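Local atomic coordinates of Two-component response regulator (Geobacillus stearothermophilus, PDB entry 6SWI), a protein that probably binds DNA through a C-terminal AraC-type helix-turn-helix domain to regulate transcription of the arabinan utilization genes. Residues Leu3-Val7 and Met42-Leu47; Arg9-Tyr13 and Val28-Leu32; Ile14-Gln20 and Leu54-Arg59. All blocks are in the same frame, centred on the assembly; numbering follows the deposited sequence.

Interaction 1 (Leu3-Val7 and Met42-Leu47)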
loop_
_atom_site.group_PDB
_atom_site.type_symbol
_atom_site.label_atom_id
_atom_site.label_comp_id
_atom_site.label_asym_id
_atom_site.label_seq_id
_atom_site.Cartn_x
_atom_site.Cartn_y
_atom_site.Cartn_z
ATOM N N LEU A 3 -2.348 -10.398 -18.024
ATOM C CA LEU A 3 -1.619 -9.158 -18.242
ATOM C C LEU A 3 -0.454 -9.394 -19.198
ATOM O O LEU A 3 0.174 -10.458 -19.198
ATOM C CB LEU A 3 -1.067 -8.643 -16.914
ATOM C CG LEU A 3 -2.064 -8.255 -15.823
ATOM C CD1 LEU A 3 -1.312 -7.860 -14.564
ATOM C CD2 LEU A 3 -2.956 -7.116 -16.290
ATOM N N SER A 4 -0.171 -8.383 -20.030
ATOM C CA SER A 4 0.990 -8.438 -20.902
ATOM C C SER A 4 2.264 -8.545 -20.067
ATOM O O SER A 4 2.295 -8.132 -18.905
ATOM C CB SER A 4 1.059 -7.185 -21.771
ATOM O OG SER A 4 1.449 -6.061 -21.007
ATOM N N PRO A 5 3.334 -9.103 -20.645
ATOM C CA PRO A 5 4.579 -9.264 -19.875
ATOM C C PRO A 5 5.078 -8.006 -19.176
ATOM O O PRO A 5 5.500 -8.085 -18.018
ATOM C CB PRO A 5 5.565 -9.798 -20.922
ATOM C CG PRO A 5 4.691 -10.568 -21.875
ATOM C CD PRO A 5 3.391 -9.806 -21.945
ATOM N N ILE A 6 5.029 -6.846 -19.830
ATOM C CA ILE A 6 5.581 -5.642 -19.217
ATOM C C ILE A 6 4.746 -5.208 -18.019
ATOM O O ILE A 6 5.288 -4.768 -16.994
ATOM C CB ILE A 6 5.749 -4.518 -20.257
ATOM C CG1 ILE A 6 6.507 -3.338 -19.645
ATOM C CG2 ILE A 6 4.397 -4.068 -20.803
ATOM C CD1 ILE A 6 6.681 -2.163 -20.583
ATOM N N VAL A 7 3.419 -5.322 -18.119
ATOM C CA VAL A 7 2.558 -4.910 -17.017
ATOM C C VAL A 7 2.661 -5.902 -15.871
ATOM O O VAL A 7 2.708 -5.515 -14.698
ATOM C CB VAL A 7 1.110 -4.704 -17.493
ATOM C CG1 VAL A 7 0.207 -4.364 -16.320
ATOM C CG2 VAL A 7 1.056 -3.606 -18.546
ATOM N N MET A 42 0.597 1.555 -20.631
ATOM C CA MET A 42 0.220 0.148 -20.618
ATOM C C MET A 42 -0.369 -0.252 -19.273
ATOM O O MET A 42 -1.326 -1.030 -19.224
ATOM C CB MET A 42 1.413 -0.726 -20.965
ATOM C CG MET A 42 1.887 -0.476 -22.376
ATOM S SD MET A 42 0.746 -1.038 -23.613
ATOM C CE MET A 42 1.182 -2.755 -23.545
ATOM N N ILE A 43 0.175 0.279 -18.171
ATOM C CA ILE A 43 -0.424 0.029 -16.864
ATOM C C ILE A 43 -1.864 0.523 -16.841
ATOM O O ILE A 43 -2.779 -0.189 -16.413
ATOM C CB ILE A 43 0.431 0.665 -15.756
ATOM C CG1 ILE A 43 1.762 -0.081 -15.638
ATOM C CG2 ILE A 43 -0.330 0.705 -14.424
ATOM C CD1 ILE A 43 2.731 0.548 -14.662
ATOM N N LYS A 44 -2.089 1.748 -17.315
ATOM C CA LYS A 44 -3.433 2.303 -17.295
ATOM C C LYS A 44 -4.362 1.505 -18.194
ATOM O O LYS A 44 -5.512 1.242 -17.833
ATOM C CB LYS A 44 -3.385 3.776 -17.705
ATOM C CG LYS A 44 -4.744 4.456 -17.815
ATOM C CD LYS A 44 -5.451 4.463 -16.467
ATOM C CE LYS A 44 -6.556 5.508 -16.413
ATOM N NZ LYS A 44 -6.107 6.835 -16.923
ATOM N N GLN A 45 -3.873 1.084 -19.357
ATOM C CA GLN A 45 -4.727 0.377 -20.300
ATOM C C GLN A 45 -5.134 -0.988 -19.772
ATOM O O GLN A 45 -6.279 -1.412 -19.954
ATOM C CB GLN A 45 -3.991 0.230 -21.627
ATOM C CG GLN A 45 -4.763 -0.541 -22.675
ATOM C CD GLN A 45 -3.886 -0.971 -23.827
ATOM O OE1 GLN A 45 -3.366 -0.138 -24.567
ATOM N NE2 GLN A 45 -3.713 -2.278 -23.985
ATOM N N GLU A 46 -4.211 -1.695 -19.123
ATOM C CA GLU A 46 -4.468 -3.073 -18.732
ATOM C C GLU A 46 -5.018 -3.201 -17.320
ATOM O O GLU A 46 -5.864 -4.062 -17.064
ATOM C CB GLU A 46 -3.203 -3.906 -18.885
ATOM C CG GLU A 46 -2.702 -3.911 -20.315
ATOM C CD GLU A 46 -1.668 -4.972 -20.585
ATOM O OE1 GLU A 46 -1.543 -5.917 -19.773
ATOM O OE2 GLU A 46 -0.980 -4.848 -21.622
ATOM N N LEU A 47 -4.561 -2.360 -16.405
ATOM C CA LEU A 47 -5.036 -2.393 -15.030
ATOM C C LEU A 47 -6.128 -1.373 -14.749
ATOM O O LEU A 47 -6.777 -1.460 -13.702
ATOM C CB LEU A 47 -3.870 -2.201 -14.055
ATOM C CG LEU A 47 -2.802 -3.295 -14.099
ATOM C CD1 LEU A 47 -1.633 -2.967 -13.192
ATOM C CD2 LEU A 47 -3.413 -4.625 -13.700
#

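Interaction 2 (Arg9-Tyr13 and Val28-Leu32)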
loop_
_atom_site.group_PDB
_atom_site.type_symbol
_atom_site.label_atom_id
_atom_site.label_comp_id
_atom_site.label_asym_id
_atom_site.label_seq_id
_atom_site.Cartn_x
_atom_site.Cartn_y
_atom_site.Cartn_z
ATOM N N ARG A 9 5.298 -7.702 -15.130
ATOM C CA ARG A 9 6.593 -7.469 -14.493
ATOM C C ARG A 9 6.565 -6.221 -13.623
ATOM O O ARG A 9 7.129 -6.206 -12.519
ATOM C CB ARG A 9 7.683 -7.338 -15.556
ATOM C CG ARG A 9 8.103 -8.643 -16.204
ATOM C CD ARG A 9 8.890 -8.400 -17.480
ATOM N NE ARG A 9 8.974 -9.605 -18.300
ATOM C CZ ARG A 9 9.254 -9.603 -19.599
ATOM N NH1 ARG A 9 9.480 -8.461 -20.225
ATOM N NH2 ARG A 9 9.305 -10.748 -20.268
ATOM N N ALA A 10 5.924 -5.156 -14.108
ATOM C CA ALA A 10 5.842 -3.934 -13.316
ATOM C C ALA A 10 5.055 -4.162 -12.034
ATOM O O ALA A 10 5.460 -3.700 -10.958
ATOM C CB ALA A 10 5.210 -2.816 -14.143
ATOM N N ARG A 11 3.921 -4.860 -12.132
ATOM C CA ARG A 11 3.100 -5.104 -10.953
ATOM C C ARG A 11 3.835 -5.980 -9.951
ATOM O O ARG A 11 3.783 -5.722 -8.746
ATOM C CB ARG A 11 1.757 -5.724 -11.341
ATOM C CG ARG A 11 0.768 -5.741 -10.184
ATOM C CD ARG A 11 -0.569 -6.339 -10.579
ATOM N NE ARG A 11 -0.470 -7.773 -10.832
ATOM C CZ ARG A 11 -1.508 -8.549 -11.125
ATOM N NH1 ARG A 11 -2.723 -8.023 -11.202
ATOM N NH2 ARG A 11 -1.332 -9.846 -11.345
ATOM N N GLN A 12 4.553 -6.994 -10.436
ATOM C CA GLN A 12 5.349 -7.836 -9.546
ATOM C C GLN A 12 6.389 -7.015 -8.800
ATOM O O GLN A 12 6.611 -7.220 -7.599
ATOM C CB GLN A 12 6.062 -8.910 -10.358
ATOM C CG GLN A 12 5.225 -10.106 -10.710
ATOM C CD GLN A 12 5.989 -11.088 -11.576
ATOM O OE1 GLN A 12 6.920 -10.708 -12.292
ATOM N NE2 GLN A 12 5.601 -12.355 -11.518
ATOM N N TYR A 13 7.056 -6.098 -9.504
ATOM C CA TYR A 13 8.092 -5.287 -8.882
ATOM C C TYR A 13 7.499 -4.372 -7.817
ATOM O O TYR A 13 8.048 -4.259 -6.714
ATOM C CB TYR A 13 8.844 -4.472 -9.945
ATOM C CG TYR A 13 10.130 -3.897 -9.403
ATOM C CD1 TYR A 13 11.309 -4.632 -9.435
ATOM C CD2 TYR A 13 10.155 -2.643 -8.808
ATOM C CE1 TYR A 13 12.477 -4.126 -8.919
ATOM C CE2 TYR A 13 11.323 -2.133 -8.280
ATOM C CZ TYR A 13 12.480 -2.882 -8.340
ATOM O OH TYR A 13 13.654 -2.399 -7.816
ATOM N N VAL A 28 10.825 2.359 -12.208
ATOM C CA VAL A 28 10.460 1.030 -12.686
ATOM C C VAL A 28 10.714 0.915 -14.181
ATOM O O VAL A 28 11.193 -0.116 -14.669
ATOM C CB VAL A 28 9.000 0.704 -12.322
ATOM C CG1 VAL A 28 8.564 -0.625 -12.925
ATOM C CG2 VAL A 28 8.829 0.684 -10.815
ATOM N N ALA A 29 10.409 1.977 -14.931
ATOM C CA ALA A 29 10.739 1.975 -16.351
ATOM C C ALA A 29 12.237 1.770 -16.577
ATOM O O ALA A 29 12.630 1.128 -17.560
ATOM C CB ALA A 29 10.227 3.252 -17.022
ATOM N N GLU A 30 13.088 2.281 -15.675
ATOM C CA GLU A 30 14.523 2.001 -15.778
ATOM C C GLU A 30 14.820 0.526 -15.527
ATOM O O GLU A 30 15.608 -0.089 -16.256
ATOM C CB GLU A 30 15.352 2.858 -14.815
ATOM C CG GLU A 30 14.896 4.278 -14.576
ATOM C CD GLU A 30 14.868 5.122 -15.830
ATOM O OE1 GLU A 30 13.764 5.342 -16.373
ATOM O OE2 GLU A 30 15.947 5.576 -16.267
ATOM N N PHE A 31 14.223 -0.053 -14.480
ATOM C CA PHE A 31 14.404 -1.480 -14.220
ATOM C C PHE A 31 13.993 -2.309 -15.428
ATOM O O PHE A 31 14.708 -3.231 -15.841
ATOM C CB PHE A 31 13.599 -1.896 -12.987
ATOM C CG PHE A 31 13.319 -3.378 -12.912
ATOM C CD1 PHE A 31 14.354 -4.296 -12.901
ATOM C CD2 PHE A 31 12.021 -3.851 -12.843
ATOM C CE1 PHE A 31 14.109 -5.652 -12.816
ATOM C CE2 PHE A 31 11.767 -5.213 -12.770
ATOM C CZ PHE A 31 12.814 -6.111 -12.754
ATOM N N LEU A 32 12.849 -1.984 -16.020
ATOM C CA LEU A 32 12.332 -2.741 -17.146
ATOM C C LEU A 32 12.995 -2.370 -18.463
ATOM O O LEU A 32 12.795 -3.078 -19.459
ATOM C CB LEU A 32 10.826 -2.515 -17.251
ATOM C CG LEU A 32 9.995 -2.995 -16.059
ATOM C CD1 LEU A 32 8.563 -2.517 -16.195
ATOM C CD2 LEU A 32 10.050 -4.513 -15.929
#

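Interaction 3 (Ile14-Gln20 and Leu54-Arg59)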
loop_
_atom_site.group_PDB
_atom_site.type_symbol
_atom_site.label_atom_id
_atom_site.label_comp_id
_atom_site.label_asym_id
_atom_site.label_seq_id
_atom_site.Cartn_x
_atom_site.Cartn_y
_atom_site.Cartn_z
ATOM N N ILE A 14 6.366 -3.733 -8.124
ATOM C CA ILE A 14 5.691 -2.874 -7.157
ATOM C C ILE A 14 5.252 -3.683 -5.941
ATOM O O ILE A 14 5.368 -3.227 -4.795
ATOM C CB ILE A 14 4.505 -2.162 -7.836
ATOM C CG1 ILE A 14 4.985 -1.249 -8.967
ATOM C CG2 ILE A 14 3.703 -1.364 -6.824
ATOM C CD1 ILE A 14 3.891 -0.958 -9.972
ATOM N N GLN A 15 4.740 -4.895 -6.176
ATOM C CA GLN A 15 4.249 -5.762 -5.064
ATOM C C GLN A 15 5.400 -6.098 -4.110
ATOM O O GLN A 15 5.155 -6.260 -2.903
ATOM C CB GLN A 15 3.571 -7.024 -5.609
ATOM C CG GLN A 15 2.215 -6.745 -6.245
ATOM C CD GLN A 15 1.634 -7.891 -7.040
ATOM O OE1 GLN A 15 2.334 -8.793 -7.491
ATOM N NE2 GLN A 15 0.331 -7.844 -7.237
ATOM N N LYS A 16 6.615 -6.207 -4.639
ATOM C CA LYS A 16 7.769 -6.514 -3.806
ATOM C C LYS A 16 8.392 -5.283 -3.166
ATOM O O LYS A 16 8.966 -5.394 -2.075
ATOM C CB LYS A 16 8.843 -7.240 -4.624
ATOM C CG LYS A 16 8.695 -8.754 -4.661
ATOM C CD LYS A 16 9.974 -9.437 -5.129
ATOM C CE LYS A 16 10.266 -9.130 -6.580
ATOM N NZ LYS A 16 11.422 -9.913 -7.103
ATOM N N HIS A 17 8.298 -4.113 -3.806
ATOM C CA HIS A 17 9.116 -2.966 -3.430
ATOM C C HIS A 17 8.322 -1.744 -3.003
ATOM O O HIS A 17 8.901 -0.662 -2.872
ATOM C CB HIS A 17 10.112 -2.628 -4.539
ATOM C CG HIS A 17 11.170 -3.662 -4.683
ATOM N ND1 HIS A 17 11.282 -4.487 -5.780
ATOM C CD2 HIS A 17 12.132 -4.049 -3.816
ATOM C CE1 HIS A 17 12.292 -5.317 -5.593
ATOM N NE2 HIS A 17 12.826 -5.070 -4.410
ATOM N N PHE A 18 7.027 -1.887 -2.741
ATOM C CA PHE A 18 6.231 -0.729 -2.350
ATOM C C PHE A 18 6.747 -0.072 -1.074
ATOM O O PHE A 18 6.444 1.100 -0.836
ATOM C CB PHE A 18 4.779 -1.155 -2.167
ATOM C CG PHE A 18 4.589 -2.101 -1.031
ATOM C CD1 PHE A 18 4.409 -1.631 0.265
ATOM C CD2 PHE A 18 4.625 -3.461 -1.241
ATOM C CE1 PHE A 18 4.265 -2.500 1.313
ATOM C CE2 PHE A 18 4.472 -4.329 -0.196
ATOM C CZ PHE A 18 4.288 -3.858 1.079
ATOM N N SER A 19 7.501 -0.801 -0.241
ATOM C CA SER A 19 8.034 -0.216 0.986
ATOM C C SER A 19 9.100 0.836 0.719
ATOM O O SER A 19 9.487 1.550 1.651
ATOM C CB SER A 19 8.616 -1.300 1.899
ATOM O OG SER A 19 9.742 -1.908 1.295
ATOM N N GLN A 20 9.571 0.955 -0.521
ATOM C CA GLN A 20 10.677 1.841 -0.864
ATOM C C GLN A 20 10.143 3.218 -1.244
ATOM O O GLN A 20 9.396 3.358 -2.218
ATOM C CB GLN A 20 11.492 1.250 -2.011
ATOM C CG GLN A 20 12.083 -0.094 -1.678
ATOM C CD GLN A 20 12.906 -0.041 -0.408
ATOM O OE1 GLN A 20 13.884 0.703 -0.324
ATOM N NE2 GLN A 20 12.500 -0.809 0.599
ATOM N N LEU A 54 -2.114 2.621 -8.270
ATOM C CA LEU A 54 -1.838 1.221 -7.965
ATOM C C LEU A 54 -0.869 1.104 -6.794
ATOM O O LEU A 54 -1.095 0.348 -5.843
ATOM C CB LEU A 54 -1.250 0.554 -9.206
ATOM C CG LEU A 54 -0.686 -0.852 -9.031
ATOM C CD1 LEU A 54 -1.792 -1.812 -8.623
ATOM C CD2 LEU A 54 -0.002 -1.322 -10.306
ATOM N N LEU A 55 0.232 1.846 -6.851
ATOM C CA LEU A 55 1.217 1.796 -5.779
ATOM C C LEU A 55 0.604 2.253 -4.460
ATOM O O LEU A 55 0.824 1.637 -3.405
ATOM C CB LEU A 55 2.394 2.688 -6.162
ATOM C CG LEU A 55 3.507 2.868 -5.131
ATOM C CD1 LEU A 55 4.092 1.526 -4.708
ATOM C CD2 LEU A 55 4.577 3.787 -5.683
ATOM N N THR A 56 -0.166 3.339 -4.502
ATOM C CA THR A 56 -0.790 3.833 -3.280
ATOM C C THR A 56 -1.764 2.812 -2.709
ATOM O O THR A 56 -1.804 2.595 -1.493
ATOM C CB THR A 56 -1.476 5.177 -3.540
ATOM O OG1 THR A 56 -0.508 6.119 -4.020
ATOM C CG2 THR A 56 -2.135 5.726 -2.278
ATOM N N LYS A 57 -2.550 2.167 -3.571
ATOM C CA LYS A 57 -3.492 1.167 -3.092
ATOM C C LYS A 57 -2.772 0.019 -2.399
ATOM O O LYS A 57 -3.182 -0.412 -1.314
ATOM C CB LYS A 57 -4.353 0.649 -4.239
ATOM C CG LYS A 57 -5.380 -0.363 -3.775
ATOM C CD LYS A 57 -6.429 -0.596 -4.834
ATOM C CE LYS A 57 -5.792 -1.080 -6.119
ATOM N NZ LYS A 57 -6.813 -1.292 -7.170
ATOM N N ILE A 58 -1.687 -0.478 -2.996
ATOM C CA ILE A 58 -0.926 -1.564 -2.380
ATOM C C ILE A 58 -0.374 -1.124 -1.033
ATOM O O ILE A 58 -0.435 -1.865 -0.041
ATOM C CB ILE A 58 0.194 -2.028 -3.327
ATOM C CG1 ILE A 58 -0.398 -2.752 -4.530
ATOM C CG2 ILE A 58 1.185 -2.904 -2.584
ATOM C CD1 ILE A 58 0.582 -2.927 -5.677
ATOM N N ARG A 59 0.163 0.096 -0.977
ATOM C CA ARG A 59 0.710 0.611 0.273
ATOM C C ARG A 59 -0.354 0.732 1.353
ATOM O O ARG A 59 -0.111 0.368 2.509
ATOM C CB ARG A 59 1.359 1.965 0.023
ATOM C CG ARG A 59 2.631 1.858 -0.764
ATOM C CD ARG A 59 3.146 3.212 -1.177
ATOM N NE ARG A 59 4.550 3.124 -1.533
ATOM C CZ ARG A 59 5.254 4.087 -2.110
ATOM N NH1 ARG A 59 4.679 5.230 -2.446
ATOM N NH2 ARG A 59 6.541 3.888 -2.350
#

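Interaction 1 (Leu3-Val7 and Met42-Leu47)
Ser4 and Glu46 are joined by two hydrogen bonds that spread over both oxygens of one carboxylate. The backbone N of Ser4 donates to Glu46 OE1 at 2.8 Å, nearly straight at 165°, and meets the syn lone pair, on the side facing the other oxygen. In one of two Ser4 conformers the hydroxyl OG gives its proton to Glu46 OE2, again at 2.8 Å and from the syn side, but 28° out of the carboxylate plane. Main-chain and side-chain donors of a single residue are then engaged, which probably restricts rotation of the carboxylate about its last torsion. The Glu46 chain gets there by running extended beyond CG, which stands anti to its own carbonyl carbon (chi1 -60°). Ser4 is the N-cap of helix 5-17, and a carboxylate placed at this helix start is probably stabilised by the dipole and favoured in its charged form. The glutamate comes from the last turn of helix 36-47, so the contact ties the start of helix 5-17 to the end of helix 36-47 in the N-terminal half of an all-helical, AraC-like DNA-binding domain. Beneath the polar pair, Val7 enters as a knob into the hole formed by Met42, Ile43, Glu46 and Leu47. Its CG2 lies 3.6 Å from the carbonyl O of Met42 and 3.7 Å from CD of Glu46, while CG1 is turned to Leu47, whose CD1 is 3.9 Å away. Farther out, Leu3 crosses Leu47 at about a right angle, with their CD2 methyls 3.6 Å apart. At the other border the Met42 chain, bent at chi2 and chi3, brings CE loosely toward CG2 of one Ile6 conformer.

Interaction 2 (Arg9-Tyr13 and Val28-Leu32)
Tyr13 and Phe31 bring their rings together obliquely, centroids 4.5 Å apart and planes inclined at 31°. Atom CE1 of Tyr13 lies above the centre of the Phe31 ring, and the closest pair is Tyr13 CD1 with Phe31 CE2 at 3.4 Å. Both side chains have CG opposite the backbone nitrogen (chi1 -166° in Tyr13), which directs each ring from its helix toward the other. The other flank of the tyrosine ring slides past Val28, CD2 being 4.1 Å from Val28 CG2. The axes of segments 9-13 and 28-32 approach to 10.5 Å, at 121° between their N-to-C directions; helix 25-32 is followed by helix 36-47, a pair consistent with the first helix-turn-helix of an AraC-type fold. Ala10, small enough to admit two neighbours, sets its CB 3.9 Å from CD1 of Leu32 and also touches CG1 of Val28. The second methyl of Leu32, CD2, rests 3.7 Å from CB of Arg9; in one of two Arg9 conformers the extended chain leads the guanidinium away. Were Tyr13 replaced by an alanine, Phe31 would probably lose the aromatic partner over one face, and a gap is likely to open beside Val28. Leu39 of helix 36-47 backs the apolar patch, meeting Ala10, Val28 and Leu32, while the rings of Tyr13 and His17 meet farther along helix 5-17.

Interaction 3 (Ile14-Gln20 and Leu54-Arg59)
Arg59 reaches the carbonyl of Phe18 side-on, two of its nitrogens gripping the one oxygen. NE donates to Phe18 O at 2.9 Å, in the carbonyl plane and on a lone pair, with an N-H...O angle of 159°. The second bond, from NH2 to the same Phe18 O at 3.2 Å, is more bent at 138°, its donor tilted out of that plane. NH2 also lies 2.9 Å from Gln20 O. One guanidinium face is backed by CD2 of Leu55, and the chain runs extended from CG to NE, sliding past the Phe18 side chain. Phe18 CG sits between its backbone N and carbonyl carbon (chi1 66°), which sets the ring beside Ile58, CD2 being 3.7 Å from Ile58 CG2. Around this, Ile14 CG2 packs 3.6 Å from CD1 of Leu55 and also meets CD1 of Ile58, while its CD1 faces Leu54. Helix 51-69, the long helix linking the two halves of an AraC-like domain, thus receives the end of helix 5-17; its Arg59 also touches Val81 and Tyr83. A buried cation directed at a turn carbonyl probably polarises that C=O and holds the His17-Gln20 turn in place.

Overall arrangement
All three contacts draw on helix 5-17, which meets helix 36-47 in interaction 1, helix 25-32 in interaction 2 and helix 51-69 in interaction 3. Interactions 1 and 2, centres about 11 Å apart, share an apolar touch, Ile43 CD1 to Ala10 CB at 4.2 Å, and Leu3 CD1 packs 3.5 Å from CZ of the Arg11 guanidinium. Interactions 1 and 3, about 16 Å apart between centres, touch through Leu47 CD1 and Leu54 CD2 at 3.7 Å. Interactions 2 and 3 have centres about 12 Å apart; their segments adjoin in helix 5-17, without other touch. The three centres lie about 19, 16 and 5 Å from the chain centre, so helix 5-17 runs inward toward helix 51-69.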